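Local coordinates for protein agmatine ureohydrolase (PDB 3PZL) that probably hydrolyses agmatine to putrescine and urea, as a two-manganese enzyme of the arginase family, at residues 139-144 and 215-220. Sequence-based numbering, arbitrary orientation.
Sequences DLVIVD and EEVDRK. With MN (manganese (II) ion), chain G; MN (manganese (II) ion), chain F.
Val141 and Val217 carry the apolar part of this contact, crossing at a slant with one methyl from each: CG2 of Val141 lies 3.6 Å from CG1 of Val217. The helix valine holds CG1 anti to its own backbone N (chi1 179°), and this branch meets the strand. Both valines are buried and the bond from CA to CB of each points toward the other segment, although 8.2 Å separates CA of Val141 from CA of Val217. Nearer the surface, the Asp139 carboxylate lies loosely beside the aliphatic stem of Lys220, OD1 of Asp139 being 4.4 Å from CG of Lys220. Their opposite charges are not paired, since OD1 of Asp139 and NZ of Lys220 are 5.7 Å apart; OD1 is hydrogen-bonded to Ser221 OG and NZ to Gly174 O. At the far end of 139-144, Asp144 bridges the two manganese ions, OD1 binding that of chain G at 2.4 Å and OD2 that of chain F at 2.6 Å. His124, His146, Asp148, Asp229 and Asp231 complete the dinuclear site, typical of the arginase fold, at the C-terminal ends of parallel strands. Helix 202-220, the connection of a beta-alpha-beta crossover from strand 198-201 to 223-229, packs its last turn on the first half of strand 138-143, away from the metals; this strand runs between 223-229 and 176-180 in the parallel sheet, and Leu257 of helix 251-261 touches Val141.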
loop_
_atom_site.group_PDB
_atom_site.type_symbol
_atom_site.label_atom_id
_atom_site.label_comp_id
_atom_site.label_asym_id
_atom_site.label_seq_id
_atom_site.Cartn_x
_atom_site.Cartn_y
_atom_site.Cartn_z
ATOM N N ASP B 139 -12.051 7.124 -39.701
ATOM C CA ASP B 139 -10.671 6.699 -39.453
ATOM C C ASP B 139 -10.457 6.474 -37.954
ATOM O O ASP B 139 -11.211 6.991 -37.123
ATOM C CB ASP B 139 -9.686 7.752 -39.949
ATOM C CG ASP B 139 -9.599 7.810 -41.483
ATOM O OD1 ASP B 139 -8.842 8.666 -42.009
ATOM O OD2 ASP B 139 -10.256 6.995 -42.180
ATOM N N LEU B 140 -9.424 5.700 -37.621
ATOM C CA LEU B 140 -9.147 5.301 -36.256
ATOM C C LEU B 140 -7.925 6.037 -35.724
ATOM O O LEU B 140 -6.869 6.011 -36.353
ATOM C CB LEU B 140 -8.917 3.792 -36.192
ATOM C CG LEU B 140 -8.581 3.151 -34.826
ATOM C CD1 LEU B 140 -9.740 3.197 -33.871
ATOM C CD2 LEU B 140 -8.128 1.726 -35.004
ATOM N N VAL B 141 -8.087 6.700 -34.573
ATOM C CA VAL B 141 -6.977 7.430 -33.946
ATOM C C VAL B 141 -6.672 6.877 -32.567
ATOM O O VAL B 141 -7.471 7.022 -31.647
ATOM C CB VAL B 141 -7.213 8.948 -33.831
ATOM C CG1 VAL B 141 -5.939 9.604 -33.370
ATOM C CG2 VAL B 141 -7.656 9.554 -35.179
ATOM N N ILE B 142 -5.495 6.267 -32.446
ATOM C CA ILE B 142 -5.113 5.549 -31.258
ATOM C C ILE B 142 -4.010 6.255 -30.446
ATOM O O ILE B 142 -2.994 6.687 -31.007
ATOM C CB ILE B 142 -4.638 4.118 -31.608
ATOM C CG1 ILE B 142 -5.646 3.418 -32.521
ATOM C CG2 ILE B 142 -4.397 3.319 -30.324
ATOM C CD1 ILE B 142 -5.346 1.994 -32.802
ATOM N N VAL B 143 -4.225 6.369 -29.133
ATOM C CA VAL B 143 -3.180 6.821 -28.225
ATOM C C VAL B 143 -2.693 5.595 -27.528
ATOM O O VAL B 143 -3.485 4.879 -26.936
ATOM C CB VAL B 143 -3.712 7.754 -27.159
ATOM C CG1 VAL B 143 -2.654 7.949 -26.052
ATOM C CG2 VAL B 143 -4.137 9.079 -27.776
ATOM N N ASP B 144 -1.385 5.347 -27.609
ATOM C CA ASP B 144 -0.767 4.078 -27.115
ATOM C C ASP B 144 0.768 4.182 -27.031
ATOM O O ASP B 144 1.373 4.884 -27.825
ATOM C CB ASP B 144 -1.181 2.875 -28.000
ATOM C CG ASP B 144 -0.987 1.523 -27.295
ATOM O OD1 ASP B 144 0.071 1.386 -26.641
ATOM O OD2 ASP B 144 -1.870 0.595 -27.367
ATOM N N GLU B 215 -3.224 18.138 -36.641
ATOM C CA GLU B 215 -3.520 18.792 -37.926
ATOM C C GLU B 215 -3.635 17.787 -39.073
ATOM O O GLU B 215 -4.604 17.828 -39.831
ATOM C CB GLU B 215 -2.467 19.862 -38.310
ATOM C CG GLU B 215 -2.041 20.866 -37.216
ATOM C CD GLU B 215 -3.201 21.717 -36.647
ATOM O OE1 GLU B 215 -4.393 21.440 -36.980
ATOM O OE2 GLU B 215 -2.914 22.659 -35.847
ATOM N N GLU B 216 -2.650 16.900 -39.202
ATOM C CA GLU B 216 -2.660 15.905 -40.268
ATOM C C GLU B 216 -3.981 15.115 -40.269
ATOM O O GLU B 216 -4.714 15.145 -41.267
ATOM C CB GLU B 216 -1.448 14.952 -40.201
ATOM C CG GLU B 216 -0.069 15.601 -40.322
ATOM C CD GLU B 216 1.071 14.628 -39.995
ATOM O OE1 GLU B 216 0.796 13.481 -39.551
ATOM O OE2 GLU B 216 2.259 15.014 -40.158
ATOM N N VAL B 217 -4.300 14.466 -39.144
ATOM C CA VAL B 217 -5.542 13.682 -38.978
ATOM C C VAL B 217 -6.816 14.489 -39.281
ATOM O O VAL B 217 -7.652 14.070 -40.060
ATOM C CB VAL B 217 -5.660 13.095 -37.544
ATOM C CG1 VAL B 217 -6.933 12.335 -37.381
ATOM C CG2 VAL B 217 -4.477 12.181 -37.248
ATOM N N ASP B 218 -6.964 15.645 -38.655
ATOM C CA ASP B 218 -8.108 16.496 -38.934
ATOM C C ASP B 218 -8.343 16.777 -40.434
ATOM O O ASP B 218 -9.476 16.748 -40.907
ATOM C CB ASP B 218 -8.000 17.807 -38.175
ATOM C CG ASP B 218 -9.358 18.421 -37.903
ATOM O OD1 ASP B 218 -10.381 17.807 -38.263
ATOM O OD2 ASP B 218 -9.418 19.515 -37.317
ATOM N N ARG B 219 -7.276 17.040 -41.181
ATOM C CA ARG B 219 -7.406 17.304 -42.610
ATOM C C ARG B 219 -7.781 16.071 -43.415
ATOM O O ARG B 219 -8.644 16.141 -44.284
ATOM C CB ARG B 219 -6.125 17.926 -43.157
ATOM C CG ARG B 219 -5.996 19.395 -42.800
ATOM C CD ARG B 219 -4.562 19.858 -42.928
ATOM N NE ARG B 219 -4.404 21.311 -42.727
ATOM C CZ ARG B 219 -4.372 21.921 -41.532
ATOM N NH1 ARG B 219 -4.523 21.196 -40.415
ATOM N NH2 ARG B 219 -4.200 23.251 -41.452
ATOM N N LYS B 220 -7.138 14.949 -43.109
ATOM C CA LYS B 220 -7.336 13.699 -43.840
ATOM C C LYS B 220 -8.721 13.069 -43.675
ATOM O O LYS B 220 -9.344 12.681 -44.646
ATOM C CB LYS B 220 -6.256 12.682 -43.449
ATOM C CG LYS B 220 -6.321 11.424 -44.279
ATOM C CD LYS B 220 -5.035 10.631 -44.215
ATOM C CE LYS B 220 -5.012 9.561 -45.359
ATOM N NZ LYS B 220 -3.994 8.503 -44.984
HETATM MN MN MN G . -0.481 -0.184 -24.954
HETATM MN MN MN F . -2.886 -1.662 -26.605
#